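Local atomic coordinates of O-methyltransferase (PDB entry 3TR6), a protein that probably transfers a methyl group from S-adenosylmethionine to a hydroxyl oxygen of a substrate, and binds a metal ion. Residues A138-I144 with S160-E166; E205-M209 with L220-K224. All coordinates share one frame; numbering follows the deposited sequence.

Contact 1 of 2, residues A138-I144 with S160-E166; sequences AWQYDLI and SLKLLRE
D142 reaches R165 with OD1, which accepts the N-H of R165 NE at 2.8 Å from the anti side, 29° out of the carboxylate plane. OD1 lies close to the guanidinium plane; the planes of the two groups are 60° apart, and the pairing uses the single N-H of NE. R165 gets there with CG between its backbone N and carbonyl carbon (chi1 71°) and an extended chain from CG to NE; NH1 is also held by the backbone O of E166. The other carboxylate oxygen, OD2, takes the backbone N-H groups of K66 and K67.

The Y141 ring and the L163 side chain run alongside each other in the same direction: Y141 CE2 touches L163 CD2 at 4.0 Å, while L163 O sits at the ring edge. L163 O also accepts Y141 N at 2.9 Å, and Y141 O in turn accepts R165 N at 2.8 Å, bracketing L164 in a parallel bridge. I144 crosses L164 at a slant, CG1 to CD2 3.8 Å. S160 OG bonds Y156 O one turn back in its own helix, satisfying its polar end although it lies against the methyls of I144. K162 O, in the last helical turn, lies over one face of the W139 indole and accepts W139 N (3.1 Å), a rather bent bond at 137°.

Strand 141-146, helix 153-163 and strand 168-173 form a beta-alpha-beta crossover of the Rossmann-like fold. Main-chain bonds and aliphatic packing join the helix end and following turn to the first strand's start. At the partly exposed margin, R165 and the backbone amides would probably stabilise the D142 carboxylate in its charged form.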
ATOM      1  N   ALA A 138      -1.384 -13.669 -22.197  1.00 36.80           N
ATOM      2  CA  ALA A 138      -1.773 -12.278 -22.023  1.00 36.48           C
ATOM      3  C   ALA A 138      -3.085 -12.191 -21.244  1.00 39.50           C
ATOM      4  O   ALA A 138      -4.009 -12.965 -21.496  1.00 43.34           O
ATOM      5  CB  ALA A 138      -1.906 -11.595 -23.378  1.00 35.23           C
ATOM      6  N   TRP A 139      -3.149 -11.257 -20.295  1.00 34.65           N
ATOM      7  CA  TRP A 139      -4.340 -11.029 -19.468  1.00 32.24           C
ATOM      8  C   TRP A 139      -4.540 -12.102 -18.392  1.00 33.24           C
ATOM      9  O   TRP A 139      -5.589 -12.163 -17.750  1.00 34.27           O
ATOM     10  CB  TRP A 139      -5.605 -10.929 -20.329  1.00 32.28           C
ATOM     11  CG  TRP A 139      -5.593  -9.839 -21.366  1.00 37.13           C
ATOM     12  CD1 TRP A 139      -5.091  -9.917 -22.634  1.00 35.20           C
ATOM     13  CD2 TRP A 139      -6.135  -8.517 -21.230  1.00 37.34           C
ATOM     14  NE1 TRP A 139      -5.278  -8.723 -23.292  1.00 34.33           N
ATOM     15  CE2 TRP A 139      -5.917  -7.848 -22.453  1.00 34.33           C
ATOM     16  CE3 TRP A 139      -6.779  -7.833 -20.192  1.00 39.21           C
ATOM     17  CZ2 TRP A 139      -6.316  -6.528 -22.665  1.00 32.96           C
ATOM     18  CZ3 TRP A 139      -7.174  -6.518 -20.406  1.00 39.67           C
ATOM     19  CH2 TRP A 139      -6.940  -5.882 -21.632  1.00 32.70           C
ATOM     20  N   GLN A 140      -3.533 -12.943 -18.189  1.00 33.15           N
ATOM     21  CA  GLN A 140      -3.678 -14.079 -17.284  1.00 34.54           C
ATOM     22  C   GLN A 140      -3.147 -13.858 -15.867  1.00 33.60           C
ATOM     23  O   GLN A 140      -3.511 -14.590 -14.949  1.00 33.44           O
ATOM     24  CB  GLN A 140      -3.032 -15.326 -17.893  1.00 42.24           C
ATOM     25  CG  GLN A 140      -3.692 -15.774 -19.185  1.00 43.90           C
ATOM     26  CD  GLN A 140      -5.184 -15.984 -19.023  1.00 43.43           C
ATOM     27  OE1 GLN A 140      -5.996 -15.298 -19.649  1.00 31.84           O
ATOM     28  NE2 GLN A 140      -5.554 -16.933 -18.173  1.00 31.94           N
ATOM     29  N   TYR A 141      -2.298 -12.853 -15.683  1.00 31.87           N
ATOM     30  CA  TYR A 141      -1.652 -12.651 -14.393  1.00 33.97           C
ATOM     31  C   TYR A 141      -2.287 -11.561 -13.534  1.00 38.96           C
ATOM     32  O   TYR A 141      -2.847 -10.589 -14.048  1.00 34.43           O
ATOM     33  CB  TYR A 141      -0.151 -12.428 -14.585  1.00 32.81           C
ATOM     34  CG  TYR A 141       0.519 -13.664 -15.117  1.00 35.33           C
ATOM     35  CD1 TYR A 141       1.045 -14.610 -14.251  1.00 33.26           C
ATOM     36  CD2 TYR A 141       0.577 -13.916 -16.485  1.00 41.09           C
ATOM     37  CE1 TYR A 141       1.634 -15.756 -14.723  1.00 36.60           C
ATOM     38  CE2 TYR A 141       1.170 -15.067 -16.968  1.00 37.77           C
ATOM     39  CZ  TYR A 141       1.696 -15.982 -16.079  1.00 38.34           C
ATOM     40  OH  TYR A 141       2.292 -17.134 -16.536  1.00 49.07           O
ATOM     41  N   ASP A 142      -2.188 -11.750 -12.219  1.00 33.12           N
ATOM     42  CA  ASP A 142      -2.804 -10.867 -11.238  1.00 32.64           C
ATOM     43  C   ASP A 142      -1.820  -9.837 -10.702  1.00 34.46           C
ATOM     44  O   ASP A 142      -2.162  -8.668 -10.530  1.00 34.56           O
ATOM     45  CB  ASP A 142      -3.358 -11.698 -10.085  1.00 32.49           C
ATOM     46  CG  ASP A 142      -4.410 -12.686 -10.540  1.00 39.94           C
ATOM     47  OD1 ASP A 142      -5.302 -12.287 -11.324  1.00 35.78           O
ATOM     48  OD2 ASP A 142      -4.336 -13.861 -10.125  1.00 35.30           O
ATOM     49  N   LEU A 143      -0.594 -10.281 -10.451  1.00 34.20           N
ATOM     50  CA  LEU A 143       0.409  -9.447  -9.810  1.00 27.80           C
ATOM     51  C   LEU A 143       1.794  -9.736 -10.362  1.00 29.58           C
ATOM     52  O   LEU A 143       2.234 -10.884 -10.384  1.00 33.72           O
ATOM     53  CB  LEU A 143       0.390  -9.682  -8.296  1.00 31.13           C
ATOM     54  CG  LEU A 143       1.493  -9.023  -7.460  1.00 31.24           C
ATOM     55  CD1 LEU A 143       1.512  -7.526  -7.678  1.00 33.26           C
ATOM     56  CD2 LEU A 143       1.318  -9.346  -5.985  1.00 36.07           C
ATOM     57  N   ILE A 144       2.480  -8.690 -10.807  1.00 29.03           N
ATOM     58  CA  ILE A 144       3.855  -8.829 -11.274  1.00 32.73           C
ATOM     59  C   ILE A 144       4.811  -7.897 -10.516  1.00 33.30           C
ATOM     60  O   ILE A 144       4.603  -6.683 -10.463  1.00 27.93           O
ATOM     61  CB  ILE A 144       3.965  -8.589 -12.795  1.00 27.07           C
ATOM     62  CG1 ILE A 144       3.076  -9.575 -13.555  1.00 32.04           C
ATOM     63  CG2 ILE A 144       5.403  -8.734 -13.258  1.00 33.27           C
ATOM     64  CD1 ILE A 144       3.090  -9.391 -15.068  1.00 27.92           C
ATOM     65  N   SER A 160       4.710  -6.521 -18.766  1.00 34.75           N
ATOM     66  CA  SER A 160       3.869  -6.863 -17.627  1.00 36.58           C
ATOM     67  C   SER A 160       2.441  -6.352 -17.798  1.00 35.17           C
ATOM     68  O   SER A 160       1.499  -6.948 -17.282  1.00 35.94           O
ATOM     69  CB  SER A 160       4.475  -6.337 -16.325  1.00 35.15           C
ATOM     70  OG  SER A 160       5.638  -7.067 -15.977  1.00 32.56           O
ATOM     71  N   LEU A 161       2.282  -5.246 -18.517  1.00 34.32           N
ATOM     72  CA  LEU A 161       0.950  -4.738 -18.818  1.00 36.31           C
ATOM     73  C   LEU A 161       0.179  -5.720 -19.692  1.00 32.29           C
ATOM     74  O   LEU A 161      -0.988  -6.006 -19.440  1.00 35.47           O
ATOM     75  CB  LEU A 161       1.023  -3.374 -19.502  1.00 34.45           C
ATOM     76  CG  LEU A 161       0.938  -2.155 -18.588  1.00 31.25           C
ATOM     77  CD1 LEU A 161       0.957  -0.877 -19.410  1.00 29.83           C
ATOM     78  CD2 LEU A 161      -0.319  -2.228 -17.743  1.00 27.13           C
ATOM     79  N   LYS A 162       0.843  -6.235 -20.719  1.00 36.76           N
ATOM     80  CA  LYS A 162       0.216  -7.180 -21.635  1.00 35.74           C
ATOM     81  C   LYS A 162      -0.231  -8.436 -20.894  1.00 38.20           C
ATOM     82  O   LYS A 162      -1.287  -8.996 -21.185  1.00 41.78           O
ATOM     83  CB  LYS A 162       1.186  -7.559 -22.761  1.00 38.59           C
ATOM     84  CG  LYS A 162       1.628  -6.406 -23.654  1.00 35.59           C
ATOM     85  CD  LYS A 162       2.656  -6.885 -24.676  1.00 38.27           C
ATOM     86  CE  LYS A 162       2.978  -5.818 -25.711  1.00 46.67           C
ATOM     87  NZ  LYS A 162       3.733  -4.665 -25.142  1.00 54.88           N
ATOM     88  N   LEU A 163       0.580  -8.869 -19.932  1.00 34.63           N
ATOM     89  CA  LEU A 163       0.345 -10.121 -19.218  1.00 35.09           C
ATOM     90  C   LEU A 163      -0.658  -9.996 -18.072  1.00 35.41           C
ATOM     91  O   LEU A 163      -1.147 -11.001 -17.549  1.00 33.16           O
ATOM     92  CB  LEU A 163       1.667 -10.680 -18.688  1.00 32.09           C
ATOM     93  CG  LEU A 163       2.611 -11.295 -19.720  1.00 35.66           C
ATOM     94  CD1 LEU A 163       4.053 -11.237 -19.244  1.00 36.85           C
ATOM     95  CD2 LEU A 163       2.203 -12.728 -20.041  1.00 36.02           C
ATOM     96  N   LEU A 164      -0.958  -8.764 -17.674  1.00 32.33           N
ATOM     97  CA  LEU A 164      -1.852  -8.536 -16.547  1.00 34.45           C
ATOM     98  C   LEU A 164      -3.312  -8.590 -16.956  1.00 36.28           C
ATOM     99  O   LEU A 164      -3.691  -8.080 -18.013  1.00 32.85           O
ATOM    100  CB  LEU A 164      -1.566  -7.187 -15.879  1.00 32.91           C
ATOM    101  CG  LEU A 164      -0.383  -7.100 -14.912  1.00 34.66           C
ATOM    102  CD1 LEU A 164      -0.338  -5.718 -14.293  1.00 29.81           C
ATOM    103  CD2 LEU A 164      -0.471  -8.173 -13.835  1.00 30.87           C
ATOM    104  N   ARG A 165      -4.128  -9.209 -16.109  1.00 33.37           N
ATOM    105  CA  ARG A 165      -5.571  -9.141 -16.277  1.00 33.03           C
ATOM    106  C   ARG A 165      -6.027  -7.706 -16.059  1.00 37.54           C
ATOM    107  O   ARG A 165      -5.253  -6.851 -15.631  1.00 39.99           O
ATOM    108  CB  ARG A 165      -6.289 -10.052 -15.282  1.00 25.39           C
ATOM    109  CG  ARG A 165      -6.251  -9.564 -13.839  1.00 35.02           C
ATOM    110  CD  ARG A 165      -7.300 -10.281 -13.005  1.00 31.35           C
ATOM    111  NE  ARG A 165      -7.121 -10.126 -11.562  1.00 26.55           N
ATOM    112  CZ  ARG A 165      -7.562  -9.093 -10.850  1.00 30.33           C
ATOM    113  NH1 ARG A 165      -8.193  -8.089 -11.444  1.00 32.28           N
ATOM    114  NH2 ARG A 165      -7.361  -9.059  -9.542  1.00 23.95           N
ATOM    115  N   GLU A 166      -7.289  -7.444 -16.367  1.00 41.84           N
ATOM    116  CA  GLU A 166      -7.891  -6.163 -16.053  1.00 37.54           C
ATOM    117  C   GLU A 166      -7.931  -6.046 -14.534  1.00 41.01           C
ATOM    118  O   GLU A 166      -8.446  -6.934 -13.852  1.00 31.93           O
ATOM    119  CB  GLU A 166      -9.297  -6.104 -16.639  1.00 42.21           C
ATOM    120  CG  GLU A 166      -9.937  -4.735 -16.633  1.00 58.71           C
ATOM    121  CD  GLU A 166     -11.186  -4.691 -17.492  1.00 71.59           C
ATOM    122  OE1 GLU A 166     -11.058  -4.769 -18.737  1.00 61.91           O
ATOM    123  OE2 GLU A 166     -12.295  -4.590 -16.922  1.00 68.05           O
TER

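Contact 2 of 2, residues E205-M209 with L220-K224; sequences ERVDM and LARKK
D208 and R222 face each other as the hydrogen-bonded pair: D208 N gives to R222 O at 2.9 Å, and R222 N returns to D208 O at 2.7 Å. Two residues along, beyond the non-hydrogen-bonded pair V207/K223, K224 N bonds R206 O at 2.9 Å, fairly straight at 168°. V207 and A221 touch diagonally, CB to CB 4.0 Å, on the face they share with M209 and K223; the small methyl of A221 suits a place between V207 and CB of M209, a selenomethionine. D208 and R222 share the other face; K224, just past the strand end, crosses D208 at about a right angle, its CD 3.5 Å from D208 OD2. K224 NZ, 4.3 Å from D208 OD1, is too far for a salt bridge.

Strands 207-212 and 218-223 make the hairpin that ends the seven-stranded sheet of class I methyltransferases, with 218-223 inserted antiparallel between 168-173 and 207-212. Farther out, Y157 and L161 of helix 153-163 cover V207, and V201 of helix 189-203 packs on M209. R206, turned away from the hairpin partner, forms salt bridges with E158 and D204. The outer strand meets the second subunit, whose R25 donates to V207 O and whose Q54 donates to M209 O.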
ATOM      1  N   GLU A 205      -1.844   6.672 -18.773  1.00 41.19           N
ATOM      2  CA  GLU A 205      -3.282   6.642 -18.523  1.00 41.77           C
ATOM      3  C   GLU A 205      -3.877   5.243 -18.628  1.00 42.24           C
ATOM      4  O   GLU A 205      -5.092   5.073 -18.557  1.00 37.38           O
ATOM      5  CB  GLU A 205      -4.008   7.602 -19.466  1.00 43.82           C
ATOM      6  CG  GLU A 205      -4.034   9.039 -18.969  1.00 62.52           C
ATOM      7  CD  GLU A 205      -4.487  10.016 -20.035  1.00 88.15           C
ATOM      8  OE1 GLU A 205      -4.623   9.596 -21.204  1.00 90.57           O
ATOM      9  OE2 GLU A 205      -4.703  11.203 -19.708  1.00 88.25           O
ATOM     10  N   ARG A 206      -3.016   4.245 -18.791  1.00 36.07           N
ATOM     11  CA  ARG A 206      -3.450   2.857 -18.845  1.00 31.30           C
ATOM     12  C   ARG A 206      -3.545   2.265 -17.444  1.00 41.20           C
ATOM     13  O   ARG A 206      -4.056   1.157 -17.256  1.00 38.64           O
ATOM     14  CB  ARG A 206      -2.468   2.040 -19.676  1.00 34.11           C
ATOM     15  CG  ARG A 206      -2.302   2.538 -21.094  1.00 30.43           C
ATOM     16  CD  ARG A 206      -1.203   1.790 -21.808  1.00 23.28           C
ATOM     17  NE  ARG A 206       0.112   2.126 -21.276  1.00 33.59           N
ATOM     18  CZ  ARG A 206       1.252   1.632 -21.741  1.00 34.95           C
ATOM     19  NH1 ARG A 206       1.238   0.776 -22.752  1.00 33.95           N
ATOM     20  NH2 ARG A 206       2.405   1.994 -21.193  1.00 34.58           N
ATOM     21  N   VAL A 207      -3.052   3.015 -16.462  1.00 40.66           N
ATOM     22  CA  VAL A 207      -2.974   2.529 -15.090  1.00 36.56           C
ATOM     23  C   VAL A 207      -3.409   3.576 -14.073  1.00 36.61           C
ATOM     24  O   VAL A 207      -3.431   4.770 -14.362  1.00 38.37           O
ATOM     25  CB  VAL A 207      -1.536   2.102 -14.729  1.00 30.16           C
ATOM     26  CG1 VAL A 207      -1.068   0.977 -15.625  1.00 30.78           C
ATOM     27  CG2 VAL A 207      -0.592   3.295 -14.830  1.00 33.41           C
ATOM     28  N   ASP A 208      -3.768   3.104 -12.884  1.00 33.60           N
ATOM     29  CA  ASP A 208      -3.848   3.950 -11.701  1.00 35.09           C
ATOM     30  C   ASP A 208      -2.642   3.584 -10.851  1.00 30.69           C
ATOM     31  O   ASP A 208      -2.311   2.407 -10.718  1.00 28.66           O
ATOM     32  CB  ASP A 208      -5.141   3.698 -10.923  1.00 34.35           C
ATOM     33  CG  ASP A 208      -6.369   4.234 -11.640  1.00 41.67           C
ATOM     34  OD1 ASP A 208      -6.298   5.355 -12.186  1.00 42.64           O
ATOM     35  OD2 ASP A 208      -7.399   3.527 -11.665  1.00 45.53           O
HETATM   36  N   MSE A 209      -1.973   4.578 -10.285  1.00 33.54           N
HETATM   37  CA  MSE A 209      -0.715   4.300  -9.602  1.00 28.58           C
HETATM   38  C   MSE A 209      -0.514   5.031  -8.282  1.00 32.71           C
HETATM   39  O   MSE A 209      -1.308   5.886  -7.886  1.00 35.71           O
HETATM   40  CB  MSE A 209       0.473   4.539 -10.543  1.00 27.17           C
HETATM   41  CG  MSE A 209       0.554   5.943 -11.130  1.00 30.91           C
HETATM   42 SE   MSE A 209       1.424   7.222  -9.937  1.00 43.84          SE
HETATM   43  CE  MSE A 209       3.243   6.518  -9.977  1.00 25.87           C
ATOM     44  N   LEU A 220       3.214   1.188  -7.438  1.00 29.28           N
ATOM     45  CA  LEU A 220       2.146   0.254  -7.761  1.00 28.23           C
ATOM     46  C   LEU A 220       1.328   0.816  -8.914  1.00 28.93           C
ATOM     47  O   LEU A 220       0.908   1.968  -8.878  1.00 30.39           O
ATOM     48  CB  LEU A 220       1.251   0.013  -6.551  1.00 24.64           C
ATOM     49  CG  LEU A 220       1.979  -0.403  -5.277  1.00 29.02           C
ATOM     50  CD1 LEU A 220       1.002  -0.550  -4.118  1.00 22.85           C
ATOM     51  CD2 LEU A 220       2.760  -1.690  -5.495  1.00 26.68           C
ATOM     52  N   ALA A 221       1.117  -0.001  -9.940  1.00 30.52           N
ATOM     53  CA  ALA A 221       0.336   0.408 -11.100  1.00 28.93           C
ATOM     54  C   ALA A 221      -0.745  -0.625 -11.410  1.00 31.22           C
ATOM     55  O   ALA A 221      -0.448  -1.743 -11.831  1.00 30.51           O
ATOM     56  CB  ALA A 221       1.240   0.617 -12.302  1.00 20.71           C
ATOM     57  N   ARG A 222      -1.999  -0.243 -11.184  1.00 27.36           N
ATOM     58  CA  ARG A 222      -3.133  -1.105 -11.486  1.00 31.31           C
ATOM     59  C   ARG A 222      -3.610  -0.902 -12.923  1.00 30.24           C
ATOM     60  O   ARG A 222      -3.922   0.217 -13.330  1.00 30.46           O
ATOM     61  CB  ARG A 222      -4.276  -0.833 -10.509  1.00 30.25           C
ATOM     62  CG  ARG A 222      -5.504  -1.689 -10.734  1.00 30.71           C
ATOM     63  CD  ARG A 222      -6.659  -1.239  -9.857  1.00 30.63           C
ATOM     64  NE  ARG A 222      -7.847  -2.049 -10.098  1.00 34.28           N
ATOM     65  CZ  ARG A 222      -8.752  -1.786 -11.033  1.00 37.14           C
ATOM     66  NH1 ARG A 222      -8.609  -0.724 -11.815  1.00 34.94           N
ATOM     67  NH2 ARG A 222      -9.799  -2.585 -11.185  1.00 38.61           N
ATOM     68  N   LYS A 223      -3.664  -1.989 -13.685  1.00 30.28           N
ATOM     69  CA  LYS A 223      -4.123  -1.940 -15.069  1.00 35.32           C
ATOM     70  C   LYS A 223      -5.621  -1.632 -15.138  1.00 38.95           C
ATOM     71  O   LYS A 223      -6.448  -2.420 -14.673  1.00 34.44           O
ATOM     72  CB  LYS A 223      -3.816  -3.266 -15.772  1.00 31.24           C
ATOM     73  CG  LYS A 223      -4.105  -3.262 -17.264  1.00 34.44           C
ATOM     74  CD  LYS A 223      -3.769  -4.603 -17.897  1.00 33.38           C
ATOM     75  CE  LYS A 223      -4.020  -4.586 -19.398  1.00 33.70           C
ATOM     76  NZ  LYS A 223      -3.798  -5.923 -20.014  1.00 31.95           N
ATOM     77  N   LYS A 224      -5.959  -0.482 -15.719  1.00 40.85           N
ATOM     78  CA  LYS A 224      -7.343  -0.018 -15.784  1.00 40.84           C
ATOM     79  C   LYS A 224      -8.222  -0.833 -16.727  1.00 51.25           C
ATOM     80  O   LYS A 224      -7.731  -1.524 -17.627  1.00 50.63           O
ATOM     81  CB  LYS A 224      -7.407   1.464 -16.169  1.00 37.26           C
ATOM     82  CG  LYS A 224      -6.786   2.387 -15.147  1.00 42.77           C
ATOM     83  CD  LYS A 224      -7.389   3.779 -15.192  1.00 43.38           C
ATOM     84  CE  LYS A 224      -7.063   4.495 -16.488  1.00 46.24           C
ATOM     85  NZ  LYS A 224      -7.227   5.973 -16.352  1.00 40.97           N
TER

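K223 joins the two contacts, whose centres lie 12 Å apart. Its extended side chain leaves the hairpin of contact 2 and ends in contact 1, where K223 NZ is 2.9 Å from both L161 O, in the last turn of helix 153-163, and L164 O, just beyond it, and probably bonds both. The same ammonium makes a cation-pi contact with the W139 ring. L161 also packs against R206. Strand 168-173 lies between strands 141-146 and 218-223, so both contacts belong to one sheet. Neither forms the active site: the side chain of I144 is about 11 Å from the bound S-adenosylhomocysteine, and that of L220 about 13 Å from the nickel ion held by D147, D173 and N174.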